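Side-chain contacts in cleavage and polyadenylation specificity factor 100 KD subunit (Methanosarcina mazei, PDB 2XR1), which probably ends archaeal transcription by cutting the nascent RNA as a dimeric, zinc-dependent nuclease of the metallo-beta-lactamase family with a beta-CASP domain: residues T224-V229 with T632-V637; L248-L253 with T605-E610; T269-D274 with P462-N467; H332-A337 with A456-H461; G411-I416 with K524-D529. One frame throughout, in Å; residues are numbered along the deposited sequence.

Contact 1: T224-V229 with T632-V637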
# COMPACT_ATOMS: atom_id res chain seq x y z
N THR B 224 -2.67 6.74 16.59
CA THR B 224 -3.44 5.66 16.07
C THR B 224 -2.66 4.97 14.97
O THR B 224 -1.64 5.46 14.53
CB THR B 224 -4.74 6.19 15.47
OG1 THR B 224 -4.44 6.94 14.29
CG2 THR B 224 -5.48 7.09 16.45
N PRO B 225 -3.11 3.81 14.53
CA PRO B 225 -2.57 3.29 13.28
C PRO B 225 -2.90 4.25 12.11
O PRO B 225 -3.76 5.13 12.25
CB PRO B 225 -3.30 1.99 13.11
CG PRO B 225 -3.79 1.63 14.46
CD PRO B 225 -4.03 2.88 15.18
N TYR B 226 -2.20 4.09 10.99
CA TYR B 226 -2.47 4.91 9.82
C TYR B 226 -3.74 4.44 9.11
O TYR B 226 -3.69 3.80 8.06
CB TYR B 226 -1.26 4.91 8.84
CG TYR B 226 0.00 5.50 9.41
CD1 TYR B 226 0.23 6.83 9.36
CD2 TYR B 226 0.92 4.69 10.04
CE1 TYR B 226 1.39 7.37 9.93
CE2 TYR B 226 2.04 5.21 10.61
CZ TYR B 226 2.28 6.52 10.56
OH TYR B 226 3.40 7.02 11.10
N LEU B 227 -4.89 4.76 9.69
CA LEU B 227 -6.17 4.32 9.16
C LEU B 227 -6.66 5.18 7.99
O LEU B 227 -7.65 4.80 7.37
CB LEU B 227 -7.24 4.30 10.25
CG LEU B 227 -7.04 3.33 11.40
CD1 LEU B 227 -8.14 3.46 12.48
CD2 LEU B 227 -6.92 1.87 10.89
N TYR B 228 -6.00 6.29 7.66
CA TYR B 228 -6.60 7.28 6.75
C TYR B 228 -6.06 7.15 5.31
O TYR B 228 -6.28 8.03 4.47
CB TYR B 228 -6.47 8.70 7.35
CG TYR B 228 -7.00 8.74 8.78
CD1 TYR B 228 -6.20 8.34 9.85
CD2 TYR B 228 -8.32 9.10 9.07
CE1 TYR B 228 -6.67 8.33 11.15
CE2 TYR B 228 -8.81 9.10 10.37
CZ TYR B 228 -7.98 8.71 11.41
OH TYR B 228 -8.43 8.69 12.71
N VAL B 229 -5.39 6.05 5.01
CA VAL B 229 -4.67 5.85 3.76
C VAL B 229 -5.46 5.08 2.76
O VAL B 229 -6.32 4.32 3.14
CB VAL B 229 -3.35 5.03 3.98
CG1 VAL B 229 -2.37 5.82 4.78
CG2 VAL B 229 -3.62 3.63 4.61
N THR B 632 7.83 -2.64 8.20
CA THR B 632 7.86 -1.21 8.46
C THR B 632 6.45 -0.69 8.32
O THR B 632 5.74 -1.10 7.42
CB THR B 632 8.82 -0.48 7.48
OG1 THR B 632 10.17 -0.78 7.83
CG2 THR B 632 8.67 1.03 7.51
N ASN B 633 6.02 0.21 9.19
CA ASN B 633 4.68 0.80 9.03
C ASN B 633 4.58 1.44 7.65
O ASN B 633 5.45 2.16 7.26
CB ASN B 633 4.38 1.84 10.11
CG ASN B 633 4.20 1.22 11.45
OD1 ASN B 633 3.90 0.04 11.55
ND2 ASN B 633 4.37 1.99 12.50
N LEU B 634 3.51 1.11 6.93
CA LEU B 634 3.15 1.66 5.62
C LEU B 634 3.81 1.03 4.43
O LEU B 634 3.58 1.48 3.34
CB LEU B 634 3.25 3.20 5.54
CG LEU B 634 2.34 3.99 6.47
CD1 LEU B 634 2.64 5.44 6.35
CD2 LEU B 634 0.85 3.71 6.17
N GLU B 635 4.59 -0.02 4.63
CA GLU B 635 5.09 -0.87 3.55
C GLU B 635 4.13 -2.02 3.28
O GLU B 635 3.36 -2.41 4.15
CB GLU B 635 6.47 -1.43 3.91
CG GLU B 635 7.52 -0.31 4.13
CD GLU B 635 9.00 -0.67 3.76
OE1 GLU B 635 9.44 -1.79 4.10
OE2 GLU B 635 9.72 0.18 3.14
N THR B 636 4.10 -2.51 2.05
CA THR B 636 3.27 -3.63 1.67
C THR B 636 4.21 -4.67 1.07
O THR B 636 4.98 -4.41 0.19
CB THR B 636 2.17 -3.28 0.62
OG1 THR B 636 1.36 -2.24 1.12
CG2 THR B 636 1.22 -4.49 0.35
N VAL B 637 4.10 -5.88 1.55
CA VAL B 637 4.89 -6.98 1.07
C VAL B 637 4.01 -7.98 0.29
O VAL B 637 2.89 -8.31 0.70
CB VAL B 637 5.47 -7.66 2.28
CG1 VAL B 637 5.83 -9.06 1.93
CG2 VAL B 637 6.65 -6.88 2.79
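Leu634, the third residue of a type II beta turn running from Thr632 to Glu635, lies over the ring of Tyr226, which is itself the centre of an inverse gamma turn; the two meet in the metallo-beta-lactamase domain close to the dimer interface. The touch is a CH-pi contact: CD1 of Leu634 stands 4.0 Å from the centroid of the Tyr226 ring, only 7° off its normal. The other methyl reaches past the ring, CD2 of Leu634 lying 3.6 Å from CB of Tyr226 and 4.1 Å from CG1 of Val229. A forked leucine suits this place because one branch can rest on the aromatic face while the other touches both CB of the tyrosine and the valine. Tyr226 CG stands anti to its carbonyl carbon (chi1 -63°), which carries the ring across the leucine at about a right angle. CB of Asn633 comes obliquely to CE2 of Tyr226, 4.1 Å away, while its amide is turned to other partners: ND2 to Glu194 and, more weakly, OD1 to the backbone N of Cys192. Trp183 of the second subunit meets the Tyr226 ring at about 90° and also packs on Leu634. Backbone hydrogen bonds between Tyr226 and Leu189 and between Leu634 and Ala188 seat both turns along strand 185-190, and strand 636-638, outermost of its sheet within this chain, is joined to the second subunit by backbone bonds from Thr636.

Contact 2: L248-L253 with T605-E610. With ZN (zinc ion), chain F.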
# COMPACT_ATOMS: atom_id res chain seq x y z
N LEU B 248 -5.70 -4.14 24.75
CA LEU B 248 -5.99 -2.84 24.17
C LEU B 248 -5.13 -2.52 22.96
O LEU B 248 -5.64 -2.01 21.98
CB LEU B 248 -5.93 -1.74 25.23
CG LEU B 248 -7.31 -1.60 25.89
CD1 LEU B 248 -7.24 -0.86 27.20
CD2 LEU B 248 -8.36 -0.99 24.92
N ASP B 249 -3.85 -2.88 22.99
CA ASP B 249 -2.92 -2.58 21.91
C ASP B 249 -3.22 -3.43 20.70
O ASP B 249 -2.44 -3.40 19.78
CB ASP B 249 -1.43 -2.74 22.37
CG ASP B 249 -1.03 -4.22 22.71
OD1 ASP B 249 -1.68 -4.80 23.61
OD2 ASP B 249 -0.07 -4.81 22.13
N HIS B 250 -4.30 -4.22 20.72
CA HIS B 250 -4.76 -4.98 19.55
C HIS B 250 -6.25 -4.83 19.12
O HIS B 250 -6.60 -5.16 17.97
CB HIS B 250 -4.50 -6.46 19.78
CG HIS B 250 -3.05 -6.78 19.97
ND1 HIS B 250 -2.27 -7.33 18.97
CD2 HIS B 250 -2.25 -6.61 21.03
CE1 HIS B 250 -1.04 -7.48 19.43
NE2 HIS B 250 -1.00 -7.04 20.67
N GLN B 251 -7.12 -4.43 20.05
CA GLN B 251 -8.55 -4.23 19.81
C GLN B 251 -9.02 -2.80 20.13
O GLN B 251 -10.09 -2.37 19.71
CB GLN B 251 -9.38 -5.24 20.61
CG GLN B 251 -9.11 -5.37 22.17
CD GLN B 251 -9.79 -4.29 23.02
OE1 GLN B 251 -10.50 -3.42 22.50
NE2 GLN B 251 -9.57 -4.34 24.32
N GLY B 252 -8.21 -2.05 20.86
CA GLY B 252 -8.68 -0.80 21.42
C GLY B 252 -9.27 0.26 20.50
O GLY B 252 -10.04 1.08 20.94
N LEU B 253 -8.89 0.25 19.22
CA LEU B 253 -9.44 1.19 18.27
C LEU B 253 -10.38 0.53 17.27
O LEU B 253 -10.88 1.18 16.34
CB LEU B 253 -8.34 1.93 17.55
CG LEU B 253 -7.64 3.01 18.42
CD1 LEU B 253 -6.49 3.60 17.64
CD2 LEU B 253 -8.58 4.07 18.85
N THR B 605 8.60 -9.97 10.92
CA THR B 605 8.53 -9.72 12.35
C THR B 605 7.91 -8.35 12.67
O THR B 605 7.98 -7.46 11.89
CB THR B 605 9.91 -9.89 12.99
OG1 THR B 605 10.81 -8.96 12.40
CG2 THR B 605 10.41 -11.28 12.79
N GLU B 606 7.32 -8.23 13.82
CA GLU B 606 6.57 -7.08 14.23
C GLU B 606 6.41 -7.11 15.75
O GLU B 606 6.91 -8.01 16.40
CB GLU B 606 5.20 -7.02 13.54
CG GLU B 606 4.41 -8.30 13.52
CD GLU B 606 3.32 -8.46 14.61
OE1 GLU B 606 2.70 -7.46 15.09
OE2 GLU B 606 3.04 -9.64 14.97
N HIS B 607 5.78 -6.08 16.32
CA HIS B 607 5.48 -6.06 17.77
C HIS B 607 6.74 -6.27 18.60
O HIS B 607 6.87 -7.22 19.35
CB HIS B 607 4.44 -7.10 18.07
CG HIS B 607 3.76 -6.92 19.38
ND1 HIS B 607 4.36 -7.24 20.57
CD2 HIS B 607 2.48 -6.57 19.68
CE1 HIS B 607 3.50 -7.05 21.55
NE2 HIS B 607 2.35 -6.65 21.04
N GLY B 608 7.67 -5.35 18.43
CA GLY B 608 8.86 -5.27 19.27
C GLY B 608 9.45 -3.90 19.05
O GLY B 608 9.07 -3.21 18.12
N ASP B 609 10.38 -3.47 19.90
CA ASP B 609 11.07 -2.24 19.58
C ASP B 609 11.96 -2.52 18.37
O ASP B 609 12.19 -3.67 18.03
CB ASP B 609 11.80 -1.68 20.79
CG ASP B 609 12.90 -2.60 21.33
OD1 ASP B 609 13.67 -3.23 20.54
OD2 ASP B 609 13.03 -2.64 22.60
N GLU B 610 12.41 -1.47 17.69
CA GLU B 610 13.10 -1.63 16.41
C GLU B 610 14.17 -2.70 16.43
O GLU B 610 14.12 -3.63 15.63
CB GLU B 610 13.73 -0.32 15.94
CG GLU B 610 14.22 -0.41 14.51
CD GLU B 610 14.73 0.91 13.98
OE1 GLU B 610 15.04 1.82 14.82
OE2 GLU B 610 14.82 1.00 12.73
ZN ZN F . 0.51 -6.82 22.17
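His607 and His250 meet rim to rim, neither ring lying over the other, with their planes 24° apart and their centroids separated by 5.2 Å. NE2 of His607 lies at the edge of the His250 ring, near its plane, and OD2 of Asp249 takes a similar edge position beside the His607 ring. A zinc ion draws these edges together: it is bound by Asp249 OD2 at 2.1 Å, His250 NE2 at 2.1 Å and His607 NE2 at 2.2 Å, and OD2 of Asp355 completes the four. The Asp249 carboxylate is turned 55° from the His607 ring plane. Its CG sits between the backbone N and carbonyl carbon (chi1 66°), which aims OD2 at the metal. Histidine suits the two nitrogen positions because one ring nitrogen can hold zinc while the other is held from behind: ND1 of His250 bonds Asp212 OD2, and ND1 of His607 bonds Thr382 OG1. These second-shell bonds fix how each ring is rotated. Asp355 also binds the other zinc, making a two-metal site of the metallo-beta-lactamase kind. Two ring nitrogens and a carboxylate oxygen, from distant chain parts, thus supply three of this ion's four protein ligands; both ions are required for nuclease activity.

Contact 3: T269-D274 with P462-N467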
# COMPACT_ATOMS: atom_id res chain seq x y z
N THR B 269 -12.20 -14.91 19.36
CA THR B 269 -12.62 -16.07 20.19
C THR B 269 -13.69 -15.61 21.14
O THR B 269 -13.83 -14.44 21.35
CB THR B 269 -11.46 -16.71 20.98
OG1 THR B 269 -10.84 -15.69 21.78
CG2 THR B 269 -10.45 -17.35 20.02
N PRO B 270 -14.47 -16.52 21.69
CA PRO B 270 -15.51 -16.07 22.67
C PRO B 270 -14.97 -15.31 23.88
O PRO B 270 -15.56 -14.32 24.29
CB PRO B 270 -16.19 -17.36 23.09
CG PRO B 270 -15.97 -18.30 21.95
CD PRO B 270 -14.69 -17.91 21.24
N PRO B 271 -13.88 -15.77 24.50
CA PRO B 271 -13.38 -15.01 25.63
C PRO B 271 -12.82 -13.65 25.21
O PRO B 271 -12.97 -12.67 25.96
CB PRO B 271 -12.26 -15.90 26.17
CG PRO B 271 -12.53 -17.23 25.61
CD PRO B 271 -13.13 -17.02 24.30
N THR B 272 -12.19 -13.57 24.06
CA THR B 272 -11.77 -12.29 23.57
C THR B 272 -12.94 -11.34 23.52
O THR B 272 -12.84 -10.18 23.88
CB THR B 272 -11.17 -12.43 22.14
OG1 THR B 272 -10.00 -13.22 22.23
CG2 THR B 272 -10.80 -11.10 21.55
N ARG B 273 -14.07 -11.82 23.04
CA ARG B 273 -15.21 -10.97 22.88
C ARG B 273 -15.54 -10.31 24.21
O ARG B 273 -15.67 -9.10 24.30
CB ARG B 273 -16.37 -11.82 22.43
CG ARG B 273 -17.40 -11.06 21.68
CD ARG B 273 -18.61 -10.83 22.47
NE ARG B 273 -19.28 -12.03 22.95
CZ ARG B 273 -20.40 -12.54 22.44
NH1 ARG B 273 -20.99 -12.02 21.34
NH2 ARG B 273 -20.96 -13.61 23.01
N ASP B 274 -15.63 -11.13 25.24
CA ASP B 274 -16.03 -10.63 26.56
C ASP B 274 -15.01 -9.65 27.16
O ASP B 274 -15.40 -8.61 27.73
CB ASP B 274 -16.25 -11.81 27.50
CG ASP B 274 -17.44 -12.69 27.08
OD1 ASP B 274 -18.27 -12.25 26.23
OD2 ASP B 274 -17.57 -13.82 27.63
N PRO B 462 -13.84 -22.24 30.67
CA PRO B 462 -12.94 -23.32 31.08
C PRO B 462 -12.15 -23.98 29.93
O PRO B 462 -10.99 -24.32 30.13
CB PRO B 462 -13.89 -24.32 31.75
CG PRO B 462 -15.26 -23.97 31.27
CD PRO B 462 -15.25 -22.53 31.02
N GLU B 463 -12.79 -24.18 28.78
CA GLU B 463 -12.16 -24.78 27.57
C GLU B 463 -10.97 -23.98 27.03
O GLU B 463 -10.22 -24.49 26.23
CB GLU B 463 -13.17 -24.86 26.41
CG GLU B 463 -13.79 -26.21 26.13
CD GLU B 463 -14.88 -26.53 27.06
OE1 GLU B 463 -14.64 -26.26 28.27
OE2 GLU B 463 -15.96 -27.04 26.60
N TYR B 464 -10.80 -22.73 27.45
CA TYR B 464 -9.71 -21.90 26.97
C TYR B 464 -8.51 -21.90 27.90
O TYR B 464 -7.48 -21.30 27.59
CB TYR B 464 -10.21 -20.48 26.62
CG TYR B 464 -10.96 -20.52 25.32
CD1 TYR B 464 -10.29 -20.38 24.11
CD2 TYR B 464 -12.32 -20.83 25.28
CE1 TYR B 464 -10.95 -20.49 22.91
CE2 TYR B 464 -13.00 -20.94 24.07
CZ TYR B 464 -12.30 -20.77 22.89
OH TYR B 464 -12.91 -20.89 21.65
N LEU B 465 -8.62 -22.63 28.99
CA LEU B 465 -7.53 -22.91 29.91
C LEU B 465 -6.92 -24.31 29.63
O LEU B 465 -7.58 -25.17 29.04
CB LEU B 465 -8.08 -22.94 31.34
CG LEU B 465 -8.91 -21.75 31.80
CD1 LEU B 465 -9.66 -22.03 33.09
CD2 LEU B 465 -7.99 -20.53 31.93
N ASN B 466 -5.70 -24.56 30.13
CA ASN B 466 -5.10 -25.89 30.03
C ASN B 466 -5.79 -26.88 30.97
O ASN B 466 -6.54 -26.48 31.85
CB ASN B 466 -3.57 -25.83 30.27
CG ASN B 466 -3.21 -25.45 31.71
OD1 ASN B 466 -3.81 -25.92 32.66
ND2 ASN B 466 -2.21 -24.61 31.87
N ASN B 467 -5.52 -28.17 30.77
CA ASN B 467 -6.15 -29.25 31.56
C ASN B 467 -6.09 -29.10 33.09
O ASN B 467 -7.03 -29.46 33.80
CB ASN B 467 -5.51 -30.61 31.22
CG ASN B 467 -6.11 -31.27 29.98
OD1 ASN B 467 -6.45 -30.61 29.00
ND2 ASN B 467 -6.29 -32.60 30.05
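Pro271 presses its CG against one face of the Tyr464 ring, 3.9 Å from the centroid and 22° off the normal, a CH-pi contact displaced toward the rim by CD2. Farther along the ring, CD of Pro270 lies 3.5 Å from OH of Tyr464, while CB of Thr269 approaches CE1 of Tyr464 obliquely at 4.3 Å. Both prolines cross the tyrosine at about a right angle, and through their CG and CD carbons the ring meets the first turn of helix 270-290. Proline fits there because the opening residues of a helix need not offer backbone N-H groups, and its rigid ring gives an aromatic face firm carbons to rest on. Behind this shell, Thr269 is the N-cap: its OG1 accepts a weak bond from the backbone N of Thr272, 3.4 Å away, and is also hydrogen-bonded to the carbonyl of Gly335. On the other side, Tyr464 belongs to a 3-10 turn, closed by a bond from Leu465 N to Pro462 O, that follows helix 451-460. Its hydroxyl bonds Asp312 OD1, and Tyr313 meets its ring. The contact thus joins the metallo-beta-lactamase part of the chain to the beta-CASP part mainly by proline carbons on the aromatic ring, while the phenol's polar end, anchored to a carboxylate, would fix how far the ring slides along the prolines.

Contact 4: H332-A337 with A456-H461; sequences HILGSA and AIHATH. With ZN (zinc ion), chain E.
Leu334, the second residue of a type II beta turn from Ile333 to Ser336, drives its branched end against helix 451-460 of the beta-CASP domain, two residues beyond the zinc ligand His332. The dense part lies at His458. CD2 of Leu334 sits over one face of that imidazole, 3.6 Å from the ring centroid and 15° off the normal, a CH-pi contact, and it is also 3.5 Å from CA of His458 and 4.1 Å from CG2 of Ile457. CB of Leu334 follows beneath the far end of the ring, 3.8 Å from NE2 of His458, as the two side chains slide past each other in opposite directions. CG of Leu334 stands anti to the backbone N (chi1 -176°), which sends CD2 out toward the helix. His458 is held for this by ND1, bonded to the carbonyl of Ala454 one turn earlier. The other side is slacker: CD1 of Leu334 comes no nearer than 4.1 Å to O of His461, and the partly exposed end of the helix, Ala459 to His461, turns the CB of Ala459 away. His461 has its own anchor, NE2 to Asp274 OD2. Gly335 follows at phi 92°, where a side chain would press on the preceding carbonyl, so glycine suits the turn. Ser336 N closes the turn on Ile333 O, and Ser336 OG accepts from the backbone N of His332 at 2.9 Å.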
# COMPACT_ATOMS: atom_id res chain seq x y z
N HIS B 332 -1.11 -16.82 25.17
CA HIS B 332 -0.72 -15.50 25.66
C HIS B 332 -1.68 -15.05 26.76
O HIS B 332 -1.26 -14.81 27.87
CB HIS B 332 -0.72 -14.55 24.47
CG HIS B 332 -0.46 -13.11 24.81
ND1 HIS B 332 0.71 -12.67 25.37
CD2 HIS B 332 -1.20 -12.00 24.57
CE1 HIS B 332 0.68 -11.35 25.48
NE2 HIS B 332 -0.47 -10.92 25.00
N ILE B 333 -2.96 -14.91 26.44
CA ILE B 333 -3.98 -14.61 27.44
C ILE B 333 -5.20 -15.40 27.06
O ILE B 333 -5.23 -15.99 26.00
CB ILE B 333 -4.34 -13.13 27.56
CG1 ILE B 333 -4.93 -12.57 26.28
CG2 ILE B 333 -3.20 -12.36 28.00
CD1 ILE B 333 -5.55 -11.12 26.44
N LEU B 334 -6.17 -15.41 27.96
CA LEU B 334 -7.40 -16.12 27.78
C LEU B 334 -7.98 -15.80 26.47
O LEU B 334 -8.39 -14.68 26.25
CB LEU B 334 -8.41 -15.75 28.89
CG LEU B 334 -9.74 -16.51 28.90
CD1 LEU B 334 -9.56 -18.02 29.13
CD2 LEU B 334 -10.66 -15.89 29.93
N GLY B 335 -8.02 -16.77 25.59
CA GLY B 335 -8.71 -16.63 24.30
C GLY B 335 -7.81 -16.17 23.20
O GLY B 335 -8.29 -15.98 22.09
N SER B 336 -6.53 -15.97 23.50
CA SER B 336 -5.57 -15.47 22.49
C SER B 336 -5.46 -16.46 21.35
O SER B 336 -5.44 -17.66 21.53
CB SER B 336 -4.18 -15.19 23.09
OG SER B 336 -3.48 -16.37 23.55
N ALA B 337 -5.41 -15.96 20.14
CA ALA B 337 -5.43 -16.85 19.00
C ALA B 337 -4.27 -16.59 18.09
O ALA B 337 -3.70 -15.52 18.07
CB ALA B 337 -6.74 -16.76 18.25
N ALA B 456 -13.12 -13.26 36.76
CA ALA B 456 -14.44 -13.89 36.66
C ALA B 456 -14.66 -14.49 35.27
O ALA B 456 -15.06 -15.63 35.15
CB ALA B 456 -15.54 -12.88 36.99
N ILE B 457 -14.32 -13.75 34.23
CA ILE B 457 -14.54 -14.20 32.86
C ILE B 457 -13.82 -15.50 32.56
O ILE B 457 -14.34 -16.30 31.80
CB ILE B 457 -14.16 -13.12 31.83
CG1 ILE B 457 -15.19 -11.98 31.92
CG2 ILE B 457 -14.14 -13.70 30.43
CD1 ILE B 457 -14.66 -10.63 31.69
N HIS B 458 -12.64 -15.72 33.15
CA HIS B 458 -11.89 -16.99 32.96
C HIS B 458 -12.81 -18.17 33.36
O HIS B 458 -12.93 -19.18 32.65
CB HIS B 458 -10.59 -17.03 33.79
CG HIS B 458 -9.51 -16.11 33.28
ND1 HIS B 458 -9.71 -14.76 33.11
CD2 HIS B 458 -8.23 -16.36 32.93
CE1 HIS B 458 -8.59 -14.22 32.64
NE2 HIS B 458 -7.68 -15.16 32.54
N ALA B 459 -13.51 -18.00 34.48
CA ALA B 459 -14.36 -19.05 34.99
C ALA B 459 -15.45 -19.46 34.00
O ALA B 459 -15.96 -20.57 34.06
CB ALA B 459 -14.96 -18.63 36.32
N THR B 460 -15.81 -18.57 33.10
CA THR B 460 -16.87 -18.80 32.14
C THR B 460 -16.35 -19.48 30.89
O THR B 460 -17.14 -19.94 30.05
CB THR B 460 -17.49 -17.47 31.71
OG1 THR B 460 -18.45 -17.05 32.68
CG2 THR B 460 -18.15 -17.57 30.35
N HIS B 461 -15.02 -19.52 30.73
CA HIS B 461 -14.42 -20.15 29.59
C HIS B 461 -13.38 -21.18 30.01
O HIS B 461 -12.20 -21.06 29.70
CB HIS B 461 -13.83 -19.10 28.70
CG HIS B 461 -14.83 -18.12 28.20
ND1 HIS B 461 -15.63 -18.38 27.10
CD2 HIS B 461 -15.16 -16.88 28.61
CE1 HIS B 461 -16.40 -17.33 26.87
NE2 HIS B 461 -16.13 -16.41 27.77
ZN ZN E . -0.95 -8.88 24.18

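Contact 5: G411-I416 with K524-D529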
# COMPACT_ATOMS: atom_id res chain seq x y z
N GLY B 411 7.75 -5.32 56.93
CA GLY B 411 6.69 -4.32 57.14
C GLY B 411 6.28 -3.45 55.97
O GLY B 411 5.44 -2.58 56.09
N GLY B 412 6.89 -3.69 54.82
CA GLY B 412 6.52 -2.95 53.62
C GLY B 412 5.39 -3.62 52.87
O GLY B 412 5.03 -4.77 53.14
N ILE B 413 4.83 -2.89 51.92
CA ILE B 413 3.79 -3.43 51.06
C ILE B 413 4.25 -3.45 49.59
O ILE B 413 5.06 -2.62 49.16
CB ILE B 413 2.46 -2.70 51.32
CG1 ILE B 413 2.42 -1.29 50.75
CG2 ILE B 413 2.22 -2.56 52.83
CD1 ILE B 413 1.42 -0.36 51.60
N ALA B 414 3.78 -4.43 48.84
CA ALA B 414 4.33 -4.69 47.52
C ALA B 414 3.33 -4.28 46.45
O ALA B 414 2.30 -4.89 46.32
CB ALA B 414 4.70 -6.16 47.39
N VAL B 415 3.62 -3.20 45.73
CA VAL B 415 2.76 -2.75 44.63
C VAL B 415 3.23 -3.44 43.34
O VAL B 415 4.39 -3.44 43.04
CB VAL B 415 2.82 -1.21 44.47
CG1 VAL B 415 2.10 -0.77 43.21
CG2 VAL B 415 2.25 -0.52 45.73
N ILE B 416 2.30 -4.07 42.63
CA ILE B 416 2.60 -4.83 41.43
C ILE B 416 1.68 -4.37 40.31
O ILE B 416 0.55 -4.82 40.25
CB ILE B 416 2.33 -6.34 41.64
CG1 ILE B 416 2.91 -6.84 42.96
CG2 ILE B 416 2.84 -7.13 40.48
CD1 ILE B 416 3.09 -8.35 43.03
N LYS B 524 1.58 7.08 44.21
CA LYS B 524 1.70 8.44 44.68
C LYS B 524 1.84 8.46 46.19
O LYS B 524 2.45 9.38 46.74
CB LYS B 524 0.50 9.28 44.24
N ALA B 525 1.32 7.43 46.87
CA ALA B 525 1.30 7.40 48.33
C ALA B 525 2.29 6.43 48.97
O ALA B 525 2.67 6.63 50.11
CB ALA B 525 -0.11 7.10 48.83
N PHE B 526 2.72 5.39 48.27
CA PHE B 526 3.64 4.41 48.89
C PHE B 526 5.12 4.51 48.47
O PHE B 526 5.98 3.82 49.02
CB PHE B 526 3.13 2.99 48.65
CG PHE B 526 1.83 2.67 49.34
CD1 PHE B 526 1.59 3.11 50.65
CD2 PHE B 526 0.86 1.93 48.71
CE1 PHE B 526 0.39 2.81 51.27
CE2 PHE B 526 -0.34 1.65 49.35
CZ PHE B 526 -0.56 2.08 50.62
N ALA B 527 5.41 5.38 47.51
CA ALA B 527 6.74 5.47 46.91
C ALA B 527 7.81 6.05 47.86
O ALA B 527 9.00 5.80 47.65
CB ALA B 527 6.67 6.28 45.61
N GLU B 528 7.39 6.76 48.90
CA GLU B 528 8.31 7.40 49.83
C GLU B 528 9.00 6.47 50.84
O GLU B 528 10.18 6.71 51.19
CB GLU B 528 7.60 8.54 50.60
CG GLU B 528 8.09 9.98 50.29
CD GLU B 528 7.76 10.45 48.87
OE1 GLU B 528 7.64 9.59 47.94
OE2 GLU B 528 7.66 11.70 48.69
N ASP B 529 8.29 5.49 51.40
CA ASP B 529 8.92 4.62 52.43
C ASP B 529 9.79 3.58 51.68
O ASP B 529 9.30 2.88 50.79
CB ASP B 529 7.90 3.96 53.38
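Ile413 and Phe526 cross at about a right angle, the isoleucine pointing its delta methyl squarely at the flat of the ring. CD1 of Ile413 lies over the centre of Phe526, 12° off the ring normal, and so touches all six ring carbons at comparable distances in a CH-pi contact. To get there, CG1 of Ile413 sits between the backbone N and the carbonyl carbon (chi1 73°), which carries CD1 forward to the face while CG1 itself stays 4.1 Å from CD2 of Phe526. Val415, two residues on and thus on the same side of the extended chain, also crosses the phenylalanine nearly at right angles; its CG2 approaches CD2 of Phe526 obliquely at 4.1 Å. The long isoleucine can meet the ring's face, whereas the shorter, beta-branched valine fills the position beside it and favours the extended backbone. Phe526, on helix 518-526, also packs on Ile507 and Pro502. Asn532 fastens the two backbones beside it, OD1 to the N of Ile413 and ND2 to the O of Phe526. Strand 414-417 runs between 506-509 and 533-536 in a parallel sheet, and helix 518-526 connects those two flanking strands by passing over it: a beta-alpha-beta crossover, here within the beta-CASP domain, with Phe526 packed from the helix onto the sheet.

From the N terminus the chain lays down the first halves of contacts 1, 2, 3 and 4 in order, then that of contact 5. The second halves of 4 and 3 come next, almost side by side, so contact 4 closes a loop within that of contact 3. Contact 5 opens inside both loops and closes after them, crossing each. Contacts 2 and 1 close last and enclose all the rest. Contacts 3 and 4, centres about 4 Å apart, tie the metallo-beta-lactamase part to the beta-CASP domain; contact 5 stays within the latter. Contacts 1 and 2, which touch through Pro225 and Leu253, bring the C-terminal segment back to the metallo-beta-lactamase core.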